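Local coordinates for putative uncharacterized protein (Chaetomium thermophilum, PDB 5IJP) that probably senses cellular phosphate status as the SPX domain of Vtc4, a helical bundle that binds inositol polyphosphates such as inositol hexakisphosphate, at residues 11-14 / 15-18; 131-134 / 135-139; 175-178 / 179-182. All coordinates share one frame; numbering follows the deposited sequence.

Overall arrangement
Contacts 1 and 2 are neighbours; contact 3 stands apart. Contact 1 (11-18) lies in the loop between helices 3-9 and 22-30, and contact 2 (131-139) lies on the long helix 110-151. Their centres are 12 Å apart and they touch, with His18 O 3.6 Å from Phe133 CZ. Contact 3 (175-182) is on the C-terminal helix 171-190. Its nearest atoms are about 8 Å from contact 2 and about 12 Å from contact 1. The bound inositol hexakisphosphate is about 12 Å from the side chain of Ile11 and about 11 Å from that of Val136. Contacts 1 and 2 therefore lie near the pocket but do not line it.

Contact 1 (11-14 / 15-18); sequences IIRE and YQWH
Glu14 lays its CG over one face of the Tyr15 ring. The carbon is 3.9 Å from the ring centroid and only 13° off the ring normal, which makes a CH-pi contact. CG stands anti to the backbone N of Glu14 (chi1 167°), and this brings the methylene above the neighbouring ring. The chain then bends at CG, and the carboxylate plane is turned 69° from the ring plane. Its OE2 makes a salt bridge with Lys72 of helix 52-97.

Ile12 meets the same ring differently. The two side chains run side by side and point the same way. Ile12 CB lies at the ring edge, in its plane, and Ile12 CD1 comes in obliquely to 3.9 Å from Tyr15 CD2. The backbone draws these residues together: Tyr15 N donates to Ile12 O at 3.0 Å, with a bent N-H...O angle.

Away from the ring, Arg13 and Gln16 also lie alongside each other. As built, Arg13 NH1 and Gln16 NE2 are 3.2 Å apart, but both are donors and make no bond. The pair also touches where Arg13 CD comes 3.6 Å from Gln16 OE1. Ile11 crosses Gln16 at about a right angle and sets its CG2 4.0 Å from Gln16 CG.

A type I beta turn follows from Tyr15 to His18, closed by His18 N to Tyr15 O at 2.8 Å. Tyr15 is buried and its ring stacks with Phe133. The Ile12 to Tyr15 bond and this turn lie in the loop joining helices 3-9 and 22-30, the short N-terminal helical hairpin of the SPX domain, and the loop sets an aromatic ring against the long-helix bundle.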
# COMPACT_ATOMS: atom_id res chain seq x y z
N ILE A 11 -3.42 -11.75 -1.51
CA ILE A 11 -4.59 -10.88 -1.36
C ILE A 11 -5.28 -11.12 -0.01
O ILE A 11 -5.61 -12.26 0.32
CB ILE A 11 -5.56 -10.96 -2.59
CG1 ILE A 11 -5.05 -10.05 -3.73
CG2 ILE A 11 -7.02 -10.62 -2.23
CD1 ILE A 11 -5.71 -10.23 -5.11
N ILE A 12 -5.46 -10.04 0.76
CA ILE A 12 -6.15 -10.05 2.06
C ILE A 12 -7.58 -9.56 1.78
O ILE A 12 -7.75 -8.56 1.08
CB ILE A 12 -5.42 -9.16 3.11
CG1 ILE A 12 -3.91 -9.48 3.19
CG2 ILE A 12 -6.08 -9.27 4.50
CD1 ILE A 12 -3.01 -8.26 3.45
N ARG A 13 -8.59 -10.26 2.34
CA ARG A 13 -10.02 -9.94 2.18
C ARG A 13 -10.39 -8.51 2.62
O ARG A 13 -11.35 -7.94 2.11
CB ARG A 13 -10.90 -10.98 2.91
CG ARG A 13 -10.85 -12.38 2.30
CD ARG A 13 -12.10 -12.71 1.51
NE ARG A 13 -12.13 -14.12 1.12
CZ ARG A 13 -11.70 -14.58 -0.05
NH1 ARG A 13 -11.21 -13.75 -0.97
NH2 ARG A 13 -11.77 -15.88 -0.32
N GLU A 14 -9.59 -7.93 3.54
CA GLU A 14 -9.72 -6.57 4.06
C GLU A 14 -9.45 -5.53 2.96
O GLU A 14 -10.14 -4.51 2.89
CB GLU A 14 -8.77 -6.38 5.27
CG GLU A 14 -8.54 -4.96 5.76
CD GLU A 14 -9.74 -4.22 6.32
OE1 GLU A 14 -10.32 -4.70 7.32
OE2 GLU A 14 -10.08 -3.15 5.78
N TYR A 15 -8.45 -5.80 2.09
CA TYR A 15 -8.04 -4.91 0.99
C TYR A 15 -8.42 -5.47 -0.40
O TYR A 15 -8.10 -4.83 -1.41
CB TYR A 15 -6.52 -4.64 1.05
CG TYR A 15 -5.98 -4.27 2.42
CD1 TYR A 15 -5.93 -2.94 2.83
CD2 TYR A 15 -5.45 -5.23 3.27
CE1 TYR A 15 -5.41 -2.58 4.07
CE2 TYR A 15 -4.94 -4.89 4.52
CZ TYR A 15 -4.91 -3.56 4.91
OH TYR A 15 -4.40 -3.22 6.14
N GLN A 16 -9.10 -6.64 -0.45
CA GLN A 16 -9.53 -7.42 -1.63
C GLN A 16 -9.87 -6.62 -2.91
O GLN A 16 -9.37 -6.96 -3.98
CB GLN A 16 -10.72 -8.33 -1.26
CG GLN A 16 -10.83 -9.58 -2.14
CD GLN A 16 -12.09 -10.40 -1.92
OE1 GLN A 16 -12.83 -10.22 -0.95
NE2 GLN A 16 -12.34 -11.34 -2.81
N TRP A 17 -10.72 -5.58 -2.80
CA TRP A 17 -11.16 -4.77 -3.95
C TRP A 17 -10.31 -3.51 -4.20
O TRP A 17 -10.71 -2.67 -5.02
CB TRP A 17 -12.64 -4.38 -3.78
CG TRP A 17 -13.59 -5.54 -3.79
CD1 TRP A 17 -14.05 -6.22 -2.70
CD2 TRP A 17 -14.24 -6.11 -4.93
NE1 TRP A 17 -14.94 -7.20 -3.10
CE2 TRP A 17 -15.07 -7.15 -4.46
CE3 TRP A 17 -14.20 -5.85 -6.31
CZ2 TRP A 17 -15.85 -7.93 -5.32
CZ3 TRP A 17 -14.97 -6.62 -7.16
CH2 TRP A 17 -15.79 -7.65 -6.67
N HIS A 18 -9.15 -3.37 -3.53
CA HIS A 18 -8.31 -2.18 -3.65
C HIS A 18 -6.87 -2.43 -4.14
O HIS A 18 -6.07 -1.49 -4.17
CB HIS A 18 -8.32 -1.41 -2.32
CG HIS A 18 -9.69 -1.03 -1.87
ND1 HIS A 18 -10.45 -1.88 -1.09
CD2 HIS A 18 -10.42 0.08 -2.14
CE1 HIS A 18 -11.60 -1.26 -0.90
NE2 HIS A 18 -11.63 -0.08 -1.51

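Contact 2 (131-134 / 135-139); sequences AKFV and QVNYT
Phe133 and Asn137, one helical turn apart, form the tightly packed side of this contact. Asn137 ND2 donates to Phe133 O at 2.8 Å and also sits over one face of the Phe133 ring, 3.3 Å above its plane and offset toward the rim. The ring and amide planes are 50° apart, so the amide tilts across the ring and is not stacked on it. Asn137 CG is anti to its own carbonyl carbon (chi1 -76°), and this turns the amide back toward the preceding turn. Phe133 O is gripped twice: Asn137 N also reaches it, at 3.1 Å, and the two donors approach from opposite faces of the carbonyl plane. Val136 is buried here too, its CG1 resting 3.5 Å from Phe133 O.

Helix 52-97 adds to this side through Val69, which touches both Phe133 and Asn137. Tyr19, from the loop before helix 22-30, meets the Phe133 ring edge-to-face. An alanine at Asn137 would remove the amide, and Phe133 O would probably keep a single donor while the ring face lost its polar cover.

The side bearing Lys132 and Gln135 is looser and exposed. The two run side by side there. Their nearest side-chain approach is Lys132 CD to Gln135 OE1, at 3.8 Å. The exposed Tyr138 leads its ring away, although its N keeps the regular helix bond to Val134 O. Separately, Thr139 OG1 bonds Gln135 O at 2.7 Å, a second donor beside Thr139 N.

The chemistry suggests that a buried amide is tolerated here because the helix's own carbonyl takes one of its N-H groups and an aromatic face lies beneath its nitrogen.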
# COMPACT_ATOMS: atom_id res chain seq x y z
N ALA A 131 1.53 -2.53 5.77
CA ALA A 131 2.88 -2.41 5.22
C ALA A 131 3.07 -3.41 4.07
O ALA A 131 3.73 -3.07 3.08
CB ALA A 131 3.92 -2.66 6.30
N LYS A 132 2.46 -4.61 4.19
CA LYS A 132 2.46 -5.67 3.17
C LYS A 132 1.68 -5.19 1.94
O LYS A 132 2.11 -5.45 0.82
CB LYS A 132 1.84 -6.96 3.72
CG LYS A 132 2.84 -8.08 3.98
CD LYS A 132 3.03 -8.99 2.76
CE LYS A 132 3.71 -10.30 3.10
NZ LYS A 132 5.16 -10.12 3.41
N PHE A 133 0.54 -4.48 2.17
CA PHE A 133 -0.31 -3.91 1.13
C PHE A 133 0.43 -2.80 0.39
O PHE A 133 0.39 -2.76 -0.84
CB PHE A 133 -1.65 -3.41 1.71
CG PHE A 133 -2.56 -2.69 0.75
CD1 PHE A 133 -3.31 -3.40 -0.19
CD2 PHE A 133 -2.69 -1.31 0.79
CE1 PHE A 133 -4.16 -2.73 -1.08
CE2 PHE A 133 -3.54 -0.64 -0.10
CZ PHE A 133 -4.27 -1.36 -1.03
N VAL A 134 1.13 -1.91 1.13
CA VAL A 134 1.93 -0.81 0.57
C VAL A 134 3.08 -1.41 -0.27
O VAL A 134 3.33 -0.93 -1.37
CB VAL A 134 2.41 0.19 1.67
CG1 VAL A 134 3.40 1.21 1.12
CG2 VAL A 134 1.23 0.91 2.32
N GLN A 135 3.72 -2.49 0.24
CA GLN A 135 4.82 -3.21 -0.41
C GLN A 135 4.40 -3.85 -1.75
O GLN A 135 5.03 -3.57 -2.77
CB GLN A 135 5.41 -4.27 0.55
CG GLN A 135 6.50 -5.17 -0.04
CD GLN A 135 5.97 -6.53 -0.46
OE1 GLN A 135 5.56 -7.35 0.37
NE2 GLN A 135 6.00 -6.80 -1.76
N VAL A 136 3.36 -4.72 -1.73
CA VAL A 136 2.87 -5.44 -2.91
C VAL A 136 2.32 -4.48 -3.99
O VAL A 136 2.51 -4.75 -5.18
CB VAL A 136 1.88 -6.59 -2.53
CG1 VAL A 136 0.51 -6.08 -2.09
CG2 VAL A 136 1.75 -7.62 -3.65
N ASN A 137 1.70 -3.36 -3.58
CA ASN A 137 1.16 -2.38 -4.53
C ASN A 137 2.25 -1.49 -5.13
O ASN A 137 2.22 -1.25 -6.34
CB ASN A 137 0.03 -1.57 -3.92
CG ASN A 137 -1.28 -2.33 -3.84
OD1 ASN A 137 -2.21 -2.10 -4.60
ND2 ASN A 137 -1.37 -3.28 -2.92
N TYR A 138 3.25 -1.05 -4.32
CA TYR A 138 4.39 -0.24 -4.78
C TYR A 138 5.18 -1.01 -5.84
O TYR A 138 5.57 -0.43 -6.85
CB TYR A 138 5.29 0.19 -3.60
CG TYR A 138 6.49 1.04 -3.99
CD1 TYR A 138 7.75 0.48 -4.14
CD2 TYR A 138 6.36 2.42 -4.15
CE1 TYR A 138 8.85 1.26 -4.48
CE2 TYR A 138 7.46 3.21 -4.49
CZ TYR A 138 8.70 2.62 -4.65
OH TYR A 138 9.79 3.40 -4.98
N THR A 139 5.38 -2.33 -5.61
CA THR A 139 6.07 -3.25 -6.52
C THR A 139 5.23 -3.41 -7.80
O THR A 139 5.79 -3.46 -8.90
CB THR A 139 6.36 -4.59 -5.81
OG1 THR A 139 6.98 -4.33 -4.55
CG2 THR A 139 7.25 -5.51 -6.64

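Contact 3 (175-178 / 179-182); sequences DASV and VRLS
Asp175 begins the run, its O accepting from Val179 N at 3.2 Å. Val179 CG2 also lies against that carbonyl oxygen.

Ala176 comes next and bonds through its O to Arg180 N at 3.1 Å. The Arg180 side chain doubles back here: its chain bends at chi3 (-66°), and this lays the guanidinium over the preceding turn. One face covers Ala176 O and Ser177 CA, while Arg180 NH1 comes 4.0 Å from Ala176 CB.

At Ser177, OG is 3.1 Å from Arg180 NH2, but the angle is too poor for a hydrogen bond. OG bonds Asn173 O instead, and Arg180 NE makes a salt bridge with Glu88 of helix 52-97. Ser177 O takes Leu181 N at 2.9 Å. Both residues are buried against helix 52-97, where each touches Ile84.

Val178 closes the segment. Its O accepts Ser182 N and Ser182 OG, each at 3.2 Å, from opposite faces of the carbonyl plane. The serine hydroxyl thus folds back onto its own helix.

Leu181 is buried and packs on Leu120, Ile123, Ile124 and Val127 of helix 110-151. This leucine, together with the bond from Arg180 to Glu88, joins the C-terminal helix 171-190 to the two long helices, in keeping with the helical bundle of the SPX domain.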
# COMPACT_ATOMS: atom_id res chain seq x y z
N ASP A 175 3.81 7.55 11.12
CA ASP A 175 5.10 6.94 11.44
C ASP A 175 5.46 7.13 12.92
O ASP A 175 5.98 6.20 13.53
CB ASP A 175 6.21 7.46 10.52
CG ASP A 175 6.14 6.98 9.08
OD1 ASP A 175 5.73 5.82 8.86
OD2 ASP A 175 6.54 7.74 8.18
N ALA A 176 5.15 8.31 13.48
CA ALA A 176 5.38 8.65 14.89
C ALA A 176 4.47 7.81 15.80
O ALA A 176 4.90 7.42 16.89
CB ALA A 176 5.13 10.13 15.12
N SER A 177 3.23 7.53 15.34
CA SER A 177 2.24 6.72 16.06
C SER A 177 2.69 5.25 16.15
O SER A 177 2.50 4.62 17.19
CB SER A 177 0.88 6.81 15.38
OG SER A 177 0.40 8.14 15.32
N VAL A 178 3.31 4.73 15.06
CA VAL A 178 3.86 3.36 14.97
C VAL A 178 5.06 3.22 15.93
O VAL A 178 5.20 2.18 16.58
CB VAL A 178 4.19 2.96 13.50
CG1 VAL A 178 4.88 1.61 13.41
CG2 VAL A 178 2.93 2.96 12.63
N VAL A 179 5.89 4.28 16.04
CA VAL A 179 7.05 4.36 16.94
C VAL A 179 6.58 4.28 18.40
O VAL A 179 7.14 3.50 19.18
CB VAL A 179 7.93 5.62 16.64
CG1 VAL A 179 8.92 5.91 17.77
CG2 VAL A 179 8.67 5.47 15.32
N ARG A 180 5.51 5.03 18.75
CA ARG A 180 4.91 5.04 20.09
C ARG A 180 4.29 3.67 20.41
O ARG A 180 4.45 3.19 21.53
CB ARG A 180 3.84 6.14 20.22
CG ARG A 180 4.40 7.56 20.26
CD ARG A 180 3.37 8.58 20.71
NE ARG A 180 2.26 8.72 19.76
CZ ARG A 180 2.22 9.60 18.77
NH1 ARG A 180 3.24 10.44 18.58
NH2 ARG A 180 1.17 9.65 17.96
N LEU A 181 3.62 3.05 19.41
CA LEU A 181 2.98 1.73 19.50
C LEU A 181 3.98 0.63 19.91
O LEU A 181 3.63 -0.23 20.72
CB LEU A 181 2.30 1.39 18.15
CG LEU A 181 1.62 0.02 17.98
CD1 LEU A 181 0.31 -0.05 18.73
CD2 LEU A 181 1.38 -0.27 16.51
N SER A 182 5.21 0.69 19.36
CA SER A 182 6.30 -0.25 19.66
C SER A 182 6.76 -0.07 21.11
O SER A 182 7.05 -1.06 21.78
CB SER A 182 7.47 -0.04 18.70
OG SER A 182 7.08 -0.30 17.36